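Local structure of putative adhesin (Bacteroides thetaiotaomicron, 4QDG) at residues 68-73 against 137-142; 235-240 against 244-249. The protein is a putative adhesin and lipoprotein of the FimB/Mfa2 family of the fimbrillin superfamily, probably serving at the outer membrane as a component of a distinct type of pilus. One frame throughout, in Å; residues are numbered along the deposited sequence.

Contact 1 of 2, residues 68-73 against 137-142; sequences KLDLKQ and DLYSEG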
loop_
_atom_site.group_PDB
_atom_site.type_symbol
_atom_site.label_atom_id
_atom_site.label_comp_id
_atom_site.label_asym_id
_atom_site.label_seq_id
_atom_site.Cartn_x
_atom_site.Cartn_y
_atom_site.Cartn_z
ATOM N N LYS A 68 -15.588 -21.359 6.315
ATOM C CA LYS A 68 -16.253 -22.544 5.817
ATOM C C LYS A 68 -17.293 -22.122 4.799
ATOM O O LYS A 68 -18.141 -21.281 5.103
ATOM C CB LYS A 68 -16.876 -23.292 6.987
ATOM C CG LYS A 68 -17.595 -24.575 6.627
ATOM C CD LYS A 68 -18.236 -25.207 7.889
ATOM C CE LYS A 68 -19.535 -24.556 8.331
ATOM N NZ LYS A 68 -20.668 -24.906 7.431
ATOM N N LEU A 69 -17.205 -22.658 3.574
ATOM C CA LEU A 69 -18.170 -22.346 2.537
ATOM C C LEU A 69 -18.822 -23.599 2.020
ATOM O O LEU A 69 -18.150 -24.440 1.424
ATOM C CB LEU A 69 -17.555 -21.552 1.356
ATOM C CG LEU A 69 -17.078 -20.127 1.613
ATOM C CD1 LEU A 69 -16.236 -19.617 0.439
ATOM C CD2 LEU A 69 -18.238 -19.189 1.814
ATOM N N ASP A 70 -20.143 -23.702 2.200
ATOM C CA ASP A 70 -20.931 -24.781 1.626
ATOM C C ASP A 70 -21.159 -24.431 0.161
ATOM O O ASP A 70 -21.689 -23.366 -0.131
ATOM C CB ASP A 70 -22.252 -25.001 2.396
ATOM C CG ASP A 70 -22.023 -25.648 3.738
ATOM O OD1 ASP A 70 -21.570 -26.818 3.765
ATOM O OD2 ASP A 70 -22.248 -24.978 4.759
ATOM N N LEU A 71 -20.661 -25.272 -0.756
ATOM C CA LEU A 71 -20.750 -25.015 -2.188
ATOM C C LEU A 71 -21.094 -26.262 -2.970
ATOM O O LEU A 71 -20.686 -27.369 -2.598
ATOM C CB LEU A 71 -19.411 -24.439 -2.725
ATOM C CG LEU A 71 -19.007 -23.027 -2.276
ATOM C CD1 LEU A 71 -17.586 -22.734 -2.637
ATOM C CD2 LEU A 71 -19.957 -21.966 -2.825
ATOM N N LYS A 72 -21.817 -26.073 -4.074
ATOM C CA LYS A 72 -22.134 -27.124 -5.037
ATOM C C LYS A 72 -20.798 -27.608 -5.641
ATOM O O LYS A 72 -19.957 -26.756 -5.957
ATOM C CB LYS A 72 -23.080 -26.557 -6.114
ATOM C CG LYS A 72 -23.456 -27.541 -7.225
ATOM C CD LYS A 72 -24.094 -26.831 -8.430
ATOM C CE LYS A 72 -23.094 -26.265 -9.424
ATOM N NZ LYS A 72 -23.732 -25.255 -10.322
ATOM N N GLN A 73 -20.596 -28.954 -5.754
ATOM C CA GLN A 73 -19.371 -29.556 -6.297
ATOM C C GLN A 73 -18.884 -28.774 -7.525
ATOM O O GLN A 73 -19.665 -28.490 -8.424
ATOM C CB GLN A 73 -19.600 -31.047 -6.640
ATOM C CG GLN A 73 -18.318 -31.866 -6.848
ATOM C CD GLN A 73 -18.549 -33.343 -7.107
ATOM O OE1 GLN A 73 -19.528 -33.957 -6.654
ATOM N NE2 GLN A 73 -17.608 -33.965 -7.800
ATOM N N ASP A 137 -15.557 -33.154 -0.380
ATOM C CA ASP A 137 -16.406 -33.648 0.688
ATOM C C ASP A 137 -15.715 -33.296 1.996
ATOM O O ASP A 137 -14.502 -33.497 2.110
ATOM C CB ASP A 137 -16.605 -35.157 0.568
ATOM C CG ASP A 137 -17.612 -35.573 -0.484
ATOM O OD1 ASP A 137 -18.479 -34.739 -0.844
ATOM O OD2 ASP A 137 -17.555 -36.742 -0.928
ATOM N N LEU A 138 -16.457 -32.684 2.940
ATOM C CA LEU A 138 -15.951 -32.240 4.240
ATOM C C LEU A 138 -14.901 -31.116 4.105
ATOM O O LEU A 138 -13.986 -30.997 4.947
ATOM C CB LEU A 138 -15.399 -33.411 5.063
ATOM C CG LEU A 138 -16.000 -33.581 6.445
ATOM C CD1 LEU A 138 -17.530 -33.607 6.410
ATOM C CD2 LEU A 138 -15.431 -34.808 7.109
ATOM N N TYR A 139 -15.102 -30.265 3.068
ATOM C CA TYR A 139 -14.389 -29.033 2.727
ATOM C C TYR A 139 -12.903 -29.204 2.407
ATOM O O TYR A 139 -12.111 -29.594 3.273
ATOM C CB TYR A 139 -14.555 -27.934 3.834
ATOM C CG TYR A 139 -15.974 -27.811 4.366
ATOM C CD1 TYR A 139 -16.949 -27.122 3.653
ATOM C CD2 TYR A 139 -16.369 -28.490 5.519
ATOM C CE1 TYR A 139 -18.282 -27.098 4.081
ATOM C CE2 TYR A 139 -17.696 -28.479 5.948
ATOM C CZ TYR A 139 -18.640 -27.753 5.242
ATOM O OH TYR A 139 -19.925 -27.694 5.697
ATOM N N SER A 140 -12.517 -28.841 1.161
ATOM C CA SER A 140 -11.114 -28.810 0.749
ATOM C C SER A 140 -10.473 -27.611 1.404
ATOM O O SER A 140 -11.160 -26.619 1.646
ATOM C CB SER A 140 -10.979 -28.710 -0.766
ATOM O OG SER A 140 -11.725 -27.608 -1.262
ATOM N N GLU A 141 -9.179 -27.690 1.709
ATOM C CA GLU A 141 -8.516 -26.562 2.355
ATOM C C GLU A 141 -7.724 -25.775 1.349
ATOM O O GLU A 141 -7.114 -26.357 0.450
ATOM C CB GLU A 141 -7.618 -27.011 3.500
ATOM C CG GLU A 141 -8.409 -27.446 4.719
ATOM C CD GLU A 141 -7.602 -27.987 5.884
ATOM O OE1 GLU A 141 -6.396 -28.276 5.704
ATOM O OE2 GLU A 141 -8.197 -28.149 6.974
ATOM N N GLY A 142 -7.750 -24.458 1.502
ATOM C CA GLY A 142 -7.009 -23.550 0.642
ATOM C C GLY A 142 -6.632 -22.279 1.362
ATOM O O GLY A 142 -7.361 -21.826 2.240
#

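Contact 2 of 2, residues 235-240 against 244-249; sequences KLTVRR and GVEIIN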
loop_
_atom_site.group_PDB
_atom_site.type_symbol
_atom_site.label_atom_id
_atom_site.label_comp_id
_atom_site.label_asym_id
_atom_site.label_seq_id
_atom_site.Cartn_x
_atom_site.Cartn_y
_atom_site.Cartn_z
ATOM N N LYS A 235 6.211 10.851 -9.034
ATOM C CA LYS A 235 7.145 11.877 -8.614
ATOM C C LYS A 235 6.974 12.302 -7.153
ATOM O O LYS A 235 5.849 12.421 -6.659
ATOM C CB LYS A 235 7.000 13.114 -9.517
ATOM C CG LYS A 235 7.418 12.897 -10.973
ATOM C CD LYS A 235 8.931 13.002 -11.187
ATOM C CE LYS A 235 9.321 12.781 -12.628
ATOM N NZ LYS A 235 9.246 11.346 -13.012
ATOM N N LEU A 236 8.115 12.557 -6.468
ATOM C CA LEU A 236 8.149 13.130 -5.127
ATOM C C LEU A 236 8.624 14.555 -5.336
ATOM O O LEU A 236 9.650 14.771 -5.996
ATOM C CB LEU A 236 8.989 12.389 -4.087
ATOM C CG LEU A 236 9.256 13.172 -2.786
ATOM C CD1 LEU A 236 7.991 13.270 -1.912
ATOM C CD2 LEU A 236 10.394 12.561 -2.000
ATOM N N THR A 237 7.850 15.537 -4.851
ATOM C CA THR A 237 8.209 16.956 -5.037
ATOM C C THR A 237 8.236 17.676 -3.700
ATOM O O THR A 237 7.315 17.511 -2.893
ATOM C CB THR A 237 7.232 17.642 -6.040
ATOM O OG1 THR A 237 7.259 16.926 -7.273
ATOM C CG2 THR A 237 7.595 19.085 -6.320
ATOM N N VAL A 238 9.303 18.475 -3.473
ATOM C CA VAL A 238 9.459 19.279 -2.268
ATOM C C VAL A 238 9.692 20.725 -2.745
ATOM O O VAL A 238 10.646 21.000 -3.472
ATOM C CB VAL A 238 10.525 18.769 -1.261
ATOM C CG1 VAL A 238 10.535 19.655 -0.011
ATOM C CG2 VAL A 238 10.253 17.321 -0.862
ATOM N N ARG A 239 8.758 21.618 -2.393
ATOM C CA ARG A 239 8.780 23.009 -2.840
ATOM C C ARG A 239 8.875 23.986 -1.689
ATOM O O ARG A 239 8.147 23.815 -0.697
ATOM C CB ARG A 239 7.497 23.286 -3.629
ATOM C CG ARG A 239 7.455 24.587 -4.438
ATOM C CD ARG A 239 6.304 24.620 -5.438
ATOM N NE ARG A 239 5.080 24.118 -4.837
ATOM C CZ ARG A 239 4.448 23.007 -5.202
ATOM N NH1 ARG A 239 4.867 22.309 -6.253
ATOM N NH2 ARG A 239 3.374 22.604 -4.540
ATOM N N ARG A 240 9.776 25.006 -1.815
ATOM C CA ARG A 240 9.871 26.117 -0.850
ATOM C C ARG A 240 8.666 27.012 -1.096
ATOM O O ARG A 240 8.525 27.498 -2.220
ATOM C CB ARG A 240 11.163 26.942 -1.019
ATOM C CG ARG A 240 12.479 26.261 -0.673
ATOM C CD ARG A 240 13.611 27.285 -0.505
ATOM N NE ARG A 240 13.976 27.921 -1.775
ATOM C CZ ARG A 240 15.120 27.719 -2.425
ATOM N NH1 ARG A 240 16.056 26.930 -1.911
ATOM N NH2 ARG A 240 15.345 28.323 -3.583
ATOM N N GLY A 244 8.444 29.425 -4.341
ATOM C CA GLY A 244 7.893 28.367 -5.186
ATOM C C GLY A 244 8.921 27.487 -5.865
ATOM O O GLY A 244 8.567 26.760 -6.795
ATOM N N VAL A 245 10.190 27.510 -5.392
ATOM C CA VAL A 245 11.267 26.701 -5.956
ATOM C C VAL A 245 11.118 25.257 -5.512
ATOM O O VAL A 245 10.942 24.980 -4.317
ATOM C CB VAL A 245 12.681 27.236 -5.639
ATOM C CG1 VAL A 245 13.749 26.270 -6.134
ATOM C CG2 VAL A 245 12.894 28.616 -6.242
ATOM N N GLU A 246 11.185 24.334 -6.480
ATOM C CA GLU A 246 11.113 22.908 -6.180
ATOM C C GLU A 246 12.520 22.414 -5.965
ATOM O O GLU A 246 13.249 22.211 -6.929
ATOM C CB GLU A 246 10.404 22.132 -7.293
ATOM C CG GLU A 246 8.922 22.444 -7.395
ATOM C CD GLU A 246 8.217 21.812 -8.584
ATOM O OE1 GLU A 246 8.901 21.118 -9.375
ATOM O OE2 GLU A 246 6.980 21.977 -8.703
ATOM N N ILE A 247 12.918 22.267 -4.704
ATOM C CA ILE A 247 14.281 21.869 -4.313
ATOM C C ILE A 247 14.520 20.373 -4.578
ATOM O O ILE A 247 15.658 19.981 -4.827
ATOM C CB ILE A 247 14.600 22.289 -2.839
ATOM C CG1 ILE A 247 13.618 21.691 -1.820
ATOM C CG2 ILE A 247 14.650 23.819 -2.729
ATOM C CD1 ILE A 247 14.252 21.351 -0.454
ATOM N N ILE A 248 13.444 19.552 -4.517
ATOM C CA ILE A 248 13.440 18.109 -4.786
ATOM C C ILE A 248 12.278 17.812 -5.757
ATOM O O ILE A 248 11.144 18.272 -5.553
ATOM C CB ILE A 248 13.379 17.225 -3.487
ATOM C CG1 ILE A 248 14.560 17.505 -2.549
ATOM C CG2 ILE A 248 13.342 15.731 -3.821
ATOM C CD1 ILE A 248 14.251 17.324 -1.067
ATOM N N ASN A 249 12.584 17.083 -6.833
ATOM C CA ASN A 249 11.643 16.655 -7.852
ATOM C C ASN A 249 12.239 15.434 -8.496
ATOM O O ASN A 249 13.014 15.533 -9.456
ATOM C CB ASN A 249 11.314 17.746 -8.876
ATOM C CG ASN A 249 10.258 17.319 -9.872
ATOM O OD1 ASN A 249 9.197 16.818 -9.516
ATOM N ND2 ASN A 249 10.508 17.556 -11.137
#

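Contact 1 of 2, residues 68-73 against 137-142
Tyr139 reaches from the tight turn of the beta hairpin 127-137/140-159 across the end of strand 15-20 to the tail of strand 67-70, so that its side chain bridges from the turn to a strand that does not pair with the hairpin. Strand 15-20 lies between them: Leu69 pairs through its backbone with Val15, and Ser140 with Ser16 and with Gly14 just before the strand. The phenol carries the contact. Its hydroxyl donates to Asp70, with Tyr139 OH 2.7 Å from Asp70 OD1, which it meets on the syn side, 26° out of the carboxylate plane; the carboxylate is turned 62° from the ring. The other carboxylate oxygen, Asp70 OD2, takes a salt bridge from Lys68 NZ at 3.1 Å, so both oxygens of Asp70 have a partner. Lys68 NZ also gives a weak, long bond to Tyr139 OH (3.4 Å), which closes a small network of ammonium, hydroxyl and carboxylate and probably strengthens the phenol as a donor. Lys68 arrives over one ring face: its CG stands 3.7 Å from the centroid of the Tyr139 ring, a CH-pi contact. The chain runs straight through CG and CD and then bends at chi3 and chi4, curling NZ back to the hydroxyl. At the ring edge, Leu69 O lies near the ring plane, 3.7 Å from Tyr139 CD1.

Contact 2 of 2, residues 235-240 against 244-249
Val238 faces both Ile247 and Ile248 in the hairpin formed by strands 235-240 and 246-251, the mark of a classic beta bulge. Among the backbone bonds, Val238 N gives a nearly straight one to Ile248 O (2.8 Å, 168°), while Val238 O receives two weak ones, from Ile248 N and from Ile247 N. Beyond the bulge Arg240 N bonds to Val245 O at 2.8 Å, and near the turn Gly244 N bonds weakly to Arg240 O. Polar side chains gather on the face of Thr237, Arg239, Glu246 and Asn249. Thr237 OG1 donates to Asn249 OD1 (3.0 Å), tilted 20° from the amide carbonyl plane. A salt bridge joins Arg239 NH1 to Glu246 OE2 at 3.3 Å, in the guanidinium plane but on the anti side of the carboxylate; the strongest partner of Arg239 is Glu173, salt-bridged to NH2, as is Glu171. On the other face Val238 CB lies 3.9 Å from Ile248 CB. At the bulge, Ile247 CD1 approaches Val238 CG1, and Ile247 CG2 sits over one guanidinium face of Arg240, 3.5 Å from Arg240 NH1; Arg240 NE is salt-bridged to Asp243. The chemistry makes the hairpin two-sided: Val238 and Ile248 are buried against Leu157 of strand 140-159, Ile248 also against Phe283 of strand 278-285, while the salt bridge and side-chain hydrogen bond keep to the opposite face.

Overall arrangement
Contact 1 closes before contact 2 opens along the chain, and the two lie on opposite sides of its centre, 54 Å between centres and about 37 Å between nearest atoms. They share no strand: 68-73 and 137-142 sit on strands 67-70 and 140-159, whereas 235-240 and 244-249 form the hairpin at one side of the antiparallel four-stranded sheet 193-195, 170-176, 235-240, 246-251, with 246-251 outermost. Strand 140-159 nevertheless links the two regions, for it starts at contact 1 and its later residues Val155 and Leu157 pack on Leu236, Val238 and Ile248 of contact 2. One long strand thus runs from contact 1 past the centre of this putative adhesin to the region that packs on contact 2.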